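Local coordinates for uncharacterized protein DUF1470 (Jannaschia sp. CCS1, PDB 3H0N) that is of unknown function but carries a treble-clef zinc finger and may act as a stress-induced transcription regulator, at residues I74-A85 / I137-I147. Sequence-based numbering, arbitrary orientation.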
ATOM      1  N   ILE A  74      -7.574   1.043 -17.294  1.00  9.68           N
ATOM      2  CA  ILE A  74      -7.491  -0.412 -17.362  1.00  9.85           C
ATOM      3  C   ILE A  74      -7.269  -0.893 -18.803  1.00  9.74           C
ATOM      4  O   ILE A  74      -6.455  -1.793 -19.041  1.00 10.95           O
ATOM      5  CB  ILE A  74      -8.701  -1.121 -16.703  1.00 10.73           C
ATOM      6  CG1 ILE A  74      -8.655  -0.891 -15.202  1.00 10.63           C
ATOM      7  CG2 ILE A  74      -8.709  -2.582 -17.033  1.00 12.37           C
ATOM      8  CD1 ILE A  74      -9.992  -1.174 -14.487  1.00 12.46           C
ATOM      9  N   ASP A  75      -7.960  -0.290 -19.748  0.50 10.53           N
ATOM     10  CA  ASP A  75      -7.703  -0.619 -21.140  0.50 10.19           C
ATOM     11  C   ASP A  75      -6.249  -0.286 -21.521  0.50  9.70           C
ATOM     12  O   ASP A  75      -5.581  -1.075 -22.197  0.50 10.44           O
ATOM     13  CB  ASP A  75      -8.716   0.115 -22.013  0.50 10.75           C
ATOM     14  CG  ASP A  75      -8.455  -0.071 -23.451  0.50 13.78           C
ATOM     15  OD1 ASP A  75      -8.912  -1.088 -23.977  0.50 19.55           O
ATOM     16  OD2 ASP A  75      -7.741   0.796 -24.007  0.50 16.58           O
ATOM     17  N   ALA A  76      -5.731   0.848 -21.067  1.00  9.62           N
ATOM     18  CA  ALA A  76      -4.327   1.198 -21.303  1.00  9.11           C
ATOM     19  C   ALA A  76      -3.410   0.130 -20.721  1.00  9.22           C
ATOM     20  O   ALA A  76      -2.451  -0.317 -21.368  1.00 10.31           O
ATOM     21  CB  ALA A  76      -3.977   2.562 -20.769  1.00 11.16           C
ATOM     22  N   LEU A  77      -3.687  -0.282 -19.486  1.00  9.40           N
ATOM     23  CA  LEU A  77      -2.839  -1.321 -18.872  1.00 10.46           C
ATOM     24  C   LEU A  77      -2.849  -2.630 -19.707  1.00  8.58           C
ATOM     25  O   LEU A  77      -1.797  -3.284 -19.876  1.00  9.37           O
ATOM     26  CB  LEU A  77      -3.249  -1.593 -17.409  1.00  9.59           C
ATOM     27  CG  LEU A  77      -3.020  -0.393 -16.484  1.00 10.96           C
ATOM     28  CD1 LEU A  77      -3.525  -0.754 -15.092  1.00 12.50           C
ATOM     29  CD2 LEU A  77      -1.569   0.067 -16.440  1.00 10.92           C
ATOM     30  N   SER A  78      -4.036  -3.009 -20.197  1.00  9.58           N
ATOM     31  CA  SER A  78      -4.187  -4.250 -21.002  1.00  8.63           C
ATOM     32  C   SER A  78      -3.358  -4.164 -22.301  1.00  9.33           C
ATOM     33  O   SER A  78      -2.972  -5.183 -22.859  1.00  9.30           O
ATOM     34  CB  SER A  78      -5.645  -4.551 -21.333  1.00 10.23           C
ATOM     35  OG  SER A  78      -6.136  -3.785 -22.403  1.00 11.67           O
ATOM     36  N   ASN A  79      -3.060  -2.943 -22.751  1.00  8.80           N
ATOM     37  CA  ASN A  79      -2.247  -2.696 -23.933  1.00  9.76           C
ATOM     38  C   ASN A  79      -0.767  -2.395 -23.616  1.00  9.99           C
ATOM     39  O   ASN A  79       0.036  -2.109 -24.504  1.00 10.10           O
ATOM     40  CB  ASN A  79      -2.857  -1.509 -24.688  1.00  9.17           C
ATOM     41  CG  ASN A  79      -4.102  -1.877 -25.411  1.00 11.71           C
ATOM     42  OD1 ASN A  79      -4.190  -2.935 -26.031  1.00 10.03           O
ATOM     43  ND2 ASN A  79      -5.067  -0.968 -25.405  1.00 14.21           N
ATOM     44  N   GLY A  80      -0.379  -2.468 -22.340  1.00  9.12           N
ATOM     45  CA  GLY A  80       0.977  -2.111 -21.970  1.00  9.98           C
ATOM     46  C   GLY A  80       1.282  -0.628 -22.006  1.00  8.85           C
ATOM     47  O   GLY A  80       2.446  -0.222 -21.934  1.00 10.59           O
ATOM     48  N   GLN A  81       0.251   0.214 -22.127  1.00  9.39           N
ATOM     49  CA  GLN A  81       0.409   1.649 -22.205  1.00  8.33           C
ATOM     50  C   GLN A  81       0.416   2.226 -20.793  1.00 10.32           C
ATOM     51  O   GLN A  81      -0.496   2.941 -20.333  1.00 10.26           O
ATOM     52  CB  GLN A  81      -0.714   2.267 -23.063  1.00  9.58           C
ATOM     53  CG  GLN A  81      -0.632   1.887 -24.519  1.00  9.05           C
ATOM     54  CD  GLN A  81       0.398   2.644 -25.265  1.00 14.62           C
ATOM     55  OE1 GLN A  81       1.228   3.381 -24.696  1.00 17.49           O
ATOM     56  NE2 GLN A  81       0.393   2.475 -26.564  1.00 16.57           N
ATOM     57  N   VAL A  82       1.466   1.874 -20.066  1.00  8.93           N
ATOM     58  CA  VAL A  82       1.531   2.195 -18.643  1.00  9.02           C
ATOM     59  C   VAL A  82       1.651   3.686 -18.387  1.00 10.51           C
ATOM     60  O   VAL A  82       0.989   4.217 -17.492  1.00 10.51           O
ATOM     61  CB  VAL A  82       2.663   1.436 -17.937  1.00  9.55           C
ATOM     62  CG1 VAL A  82       2.581   1.716 -16.399  1.00 11.09           C
ATOM     63  CG2 VAL A  82       2.554  -0.040 -18.172  1.00 12.25           C
ATOM     64  N   ALA A  83       2.420   4.396 -19.206  1.00  9.64           N
ATOM     65  CA  ALA A  83       2.537   5.843 -19.013  1.00 11.68           C
ATOM     66  C   ALA A  83       1.187   6.574 -19.104  1.00 11.26           C
ATOM     67  O   ALA A  83       0.902   7.489 -18.324  1.00 12.06           O
ATOM     68  CB  ALA A  83       3.547   6.422 -19.981  1.00 12.49           C
ATOM     69  N   THR A  84       0.322   6.143 -20.035  1.00 12.13           N
ATOM     70  CA  THR A  84      -0.986   6.730 -20.226  1.00 12.17           C
ATOM     71  C   THR A  84      -1.806   6.508 -18.947  1.00 10.83           C
ATOM     72  O   THR A  84      -2.456   7.412 -18.441  1.00 12.87           O
ATOM     73  CB  THR A  84      -1.661   6.076 -21.449  1.00 14.51           C
ATOM     74  OG1 THR A  84      -0.902   6.415 -22.629  1.00 16.92           O
ATOM     75  CG2 THR A  84      -3.146   6.468 -21.584  1.00 16.06           C
ATOM     76  N   ALA A  85      -1.785   5.279 -18.452  1.00 11.35           N
ATOM     77  CA  ALA A  85      -2.510   4.962 -17.212  1.00 11.98           C
ATOM     78  C   ALA A  85      -1.965   5.736 -16.010  1.00 10.89           C
ATOM     79  O   ALA A  85      -2.744   6.310 -15.215  1.00 11.45           O
ATOM     80  CB  ALA A  85      -2.473   3.445 -16.945  1.00 11.71           C
ATOM     81  N   ILE A 137       0.294  -1.494 -10.585  1.00  9.54           N
ATOM     82  CA  ILE A 137       1.338  -1.088 -11.511  1.00  9.79           C
ATOM     83  C   ILE A 137       2.694  -1.147 -10.769  1.00  9.05           C
ATOM     84  O   ILE A 137       3.663  -1.705 -11.255  1.00  9.37           O
ATOM     85  CB  ILE A 137       1.078   0.326 -12.064  1.00 10.23           C
ATOM     86  CG1 ILE A 137      -0.231   0.381 -12.890  1.00 10.77           C
ATOM     87  CG2 ILE A 137       2.283   0.857 -12.851  1.00  9.98           C
ATOM     88  CD1 ILE A 137      -0.681   1.816 -13.232  1.00 10.59           C
ATOM     89  N   GLY A 138       2.745  -0.601  -9.553  1.00  9.70           N
ATOM     90  CA  GLY A 138       3.970  -0.665  -8.766  1.00 11.13           C
ATOM     91  C   GLY A 138       4.408  -2.057  -8.457  1.00 10.39           C
ATOM     92  O   GLY A 138       5.625  -2.348  -8.376  1.00 10.97           O
ATOM     93  N   HIS A 139       3.450  -2.958  -8.291  1.00  9.31           N
ATOM     94  CA  HIS A 139       3.753  -4.364  -7.991  1.00  8.73           C
ATOM     95  C   HIS A 139       4.049  -5.206  -9.218  1.00  9.72           C
ATOM     96  O   HIS A 139       4.163  -6.433  -9.131  1.00 11.45           O
ATOM     97  CB  HIS A 139       2.629  -5.007  -7.147  1.00 10.94           C
ATOM     98  CG  HIS A 139       2.550  -4.465  -5.742  1.00 12.52           C
ATOM     99  ND1 HIS A 139       1.547  -4.802  -4.857  1.00 16.14           N
ATOM    100  CD2 HIS A 139       3.352  -3.589  -5.090  1.00 15.85           C
ATOM    101  CE1 HIS A 139       1.766  -4.182  -3.704  1.00 13.56           C
ATOM    102  NE2 HIS A 139       2.841  -3.429  -3.821  1.00 17.74           N
ATOM    103  N   GLN A 140       4.192  -4.557 -10.379  1.00  9.92           N
ATOM    104  CA  GLN A 140       4.641  -5.192 -11.606  1.00 10.10           C
ATOM    105  C   GLN A 140       3.611  -6.197 -12.128  1.00  8.71           C
ATOM    106  O   GLN A 140       3.963  -7.220 -12.736  1.00 10.61           O
ATOM    107  CB  GLN A 140       6.007  -5.861 -11.416  1.00  9.22           C
ATOM    108  CG  GLN A 140       7.061  -4.967 -10.705  1.00  8.95           C
ATOM    109  CD  GLN A 140       7.322  -3.715 -11.471  1.00 10.91           C
ATOM    110  OE1 GLN A 140       7.789  -3.753 -12.611  1.00 12.83           O
ATOM    111  NE2 GLN A 140       6.987  -2.555 -10.864  1.00 10.96           N
ATOM    112  N   ASN A 141       2.333  -5.872 -11.924  1.00 10.07           N
ATOM    113  CA  ASN A 141       1.211  -6.748 -12.309  1.00  9.63           C
ATOM    114  C   ASN A 141       0.428  -6.244 -13.519  1.00 10.06           C
ATOM    115  O   ASN A 141      -0.697  -6.691 -13.752  1.00 10.05           O
ATOM    116  CB  ASN A 141       0.276  -6.948 -11.130  1.00  8.90           C
ATOM    117  CG  ASN A 141       0.874  -7.766 -10.040  1.00  9.59           C
ATOM    118  OD1 ASN A 141       1.760  -8.608 -10.274  1.00 12.29           O
ATOM    119  ND2 ASN A 141       0.408  -7.521  -8.820  1.00 10.21           N
ATOM    120  N   VAL A 142       1.008  -5.352 -14.326  1.00  8.84           N
ATOM    121  CA  VAL A 142       0.267  -4.767 -15.451  1.00  8.62           C
ATOM    122  C   VAL A 142      -0.250  -5.846 -16.404  1.00  8.77           C
ATOM    123  O   VAL A 142      -1.377  -5.735 -16.903  1.00  9.20           O
ATOM    124  CB  VAL A 142       1.149  -3.761 -16.206  1.00  8.23           C
ATOM    125  CG1 VAL A 142       0.492  -3.278 -17.481  1.00 10.07           C
ATOM    126  CG2 VAL A 142       1.479  -2.567 -15.289  1.00 10.95           C
ATOM    127  N   ARG A 143       0.544  -6.880 -16.661  1.00  8.85           N
ATOM    128  CA  ARG A 143       0.165  -7.907 -17.642  1.00  8.15           C
ATOM    129  C   ARG A 143      -1.038  -8.739 -17.191  1.00  9.41           C
ATOM    130  O   ARG A 143      -1.620  -9.426 -18.007  1.00 10.48           O
ATOM    131  CB  ARG A 143       1.320  -8.829 -18.015  1.00  8.58           C
ATOM    132  CG  ARG A 143       2.404  -8.091 -18.803  1.00  8.82           C
ATOM    133  CD  ARG A 143       3.480  -9.053 -19.203  1.00 12.12           C
ATOM    134  NE  ARG A 143       4.633  -8.389 -19.845  1.00 13.54           N
ATOM    135  CZ  ARG A 143       4.755  -8.209 -21.155  1.00 14.59           C
ATOM    136  NH1 ARG A 143       3.810  -8.603 -21.984  1.00 13.06           N
ATOM    137  NH2 ARG A 143       5.843  -7.617 -21.642  1.00 18.28           N
ATOM    138  N   ARG A 144      -1.455  -8.600 -15.931  1.00  9.37           N
ATOM    139  CA  ARG A 144      -2.625  -9.318 -15.437  1.00  8.42           C
ATOM    140  C   ARG A 144      -3.968  -8.592 -15.678  1.00  8.67           C
ATOM    141  O   ARG A 144      -5.029  -9.181 -15.435  1.00  9.07           O
ATOM    142  CB  ARG A 144      -2.458  -9.652 -13.940  1.00  8.08           C
ATOM    143  CG  ARG A 144      -1.446 -10.723 -13.736  1.00 10.47           C
ATOM    144  CD  ARG A 144      -0.991 -10.889 -12.260  1.00 11.15           C
ATOM    145  NE  ARG A 144      -0.096 -12.058 -12.132  1.00 10.93           N
ATOM    146  CZ  ARG A 144      -0.482 -13.333 -12.095  1.00 11.14           C
ATOM    147  NH1 ARG A 144      -1.779 -13.651 -12.130  1.00 12.18           N
ATOM    148  NH2 ARG A 144       0.438 -14.318 -12.054  1.00 14.39           N
ATOM    149  N   PHE A 145      -3.943  -7.389 -16.228  1.00  9.32           N
ATOM    150  CA  PHE A 145      -5.150  -6.703 -16.623  1.00  8.89           C
ATOM    151  C   PHE A 145      -5.554  -7.129 -18.032  1.00  9.62           C
ATOM    152  O   PHE A 145      -4.793  -6.912 -18.977  1.00 10.32           O
ATOM    153  CB  PHE A 145      -4.941  -5.203 -16.591  1.00  8.80           C
ATOM    154  CG  PHE A 145      -4.881  -4.644 -15.180  1.00  8.49           C
ATOM    155  CD1 PHE A 145      -6.023  -4.287 -14.512  1.00  9.74           C
ATOM    156  CD2 PHE A 145      -3.669  -4.503 -14.551  1.00 10.49           C
ATOM    157  CE1 PHE A 145      -5.944  -3.760 -13.218  1.00 10.76           C
ATOM    158  CE2 PHE A 145      -3.576  -3.985 -13.250  1.00  9.24           C
ATOM    159  CZ  PHE A 145      -4.718  -3.603 -12.602  1.00  9.67           C
ATOM    160  N   GLY A 146      -6.729  -7.705 -18.176  1.00  9.04           N
ATOM    161  CA  GLY A 146      -7.147  -8.272 -19.457  1.00 10.03           C
ATOM    162  C   GLY A 146      -8.538  -7.806 -19.853  1.00 10.49           C
ATOM    163  O   GLY A 146      -9.318  -7.293 -19.056  1.00 10.14           O
ATOM    164  N   ILE A 147      -8.813  -7.996 -21.151  1.00 10.69           N
ATOM    165  CA  ILE A 147     -10.145  -7.798 -21.735  1.00 11.16           C
ATOM    166  C   ILE A 147     -10.618  -9.175 -22.205  1.00 10.74           C
ATOM    167  O   ILE A 147      -9.883  -9.923 -22.832  1.00 11.57           O
ATOM    168  CB  ILE A 147     -10.124  -6.855 -22.956  1.00 14.03           C
ATOM    169  CG1 ILE A 147      -9.365  -5.573 -22.665  1.00 18.82           C
ATOM    170  CG2 ILE A 147     -11.597  -6.493 -23.447  1.00 15.00           C
ATOM    171  CD1 ILE A 147      -9.928  -4.790 -21.602  1.00 18.96           C
TER
HETATM  172  O   HOH W   1      -0.611  -5.736 -20.279  1.00  9.54           O
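Leu77 lies alongside Phe145, the two side chains pointing the same way. Leu77 CD1 sits over one face of the Phe145 ring, 3.8 Å from the centroid, a CH-pi contact. The other branch, Leu77 CD2, comes within 3.8 Å of Ile137 CD1, the two side chains crossing at about a right angle. Ile74 reaches the Phe145 ring obliquely through CG2. The side chains of Val82 and Ile137 run past each other in opposite directions. With chi1 -174°, CG1 of Val82 lies opposite its backbone N and touches Ile137 CG2 at 3.7 Å, and CG2 is left for Val142 CG1. That Val142 methyl also presses on Leu77 O, at 3.3 Å. Ser78 CA makes a CA-H...O contact of 3.4 Å with Phe145 O. Ser78 OG donates a hydrogen bond to Asp75 O, 2.8 Å away, and rests against Ile147 CG1. The contact packs the end of helix 58-78 and the start of helix 82-95 against the end of helix 121-138, the 3-10 turn 142-144 and strand 145-147. It joins the helical region to the treble-clef hairpin, where strand 145-147 leads into zinc ligand Cys148. Trp110 of the second subunit packs on Val82 and Ile137.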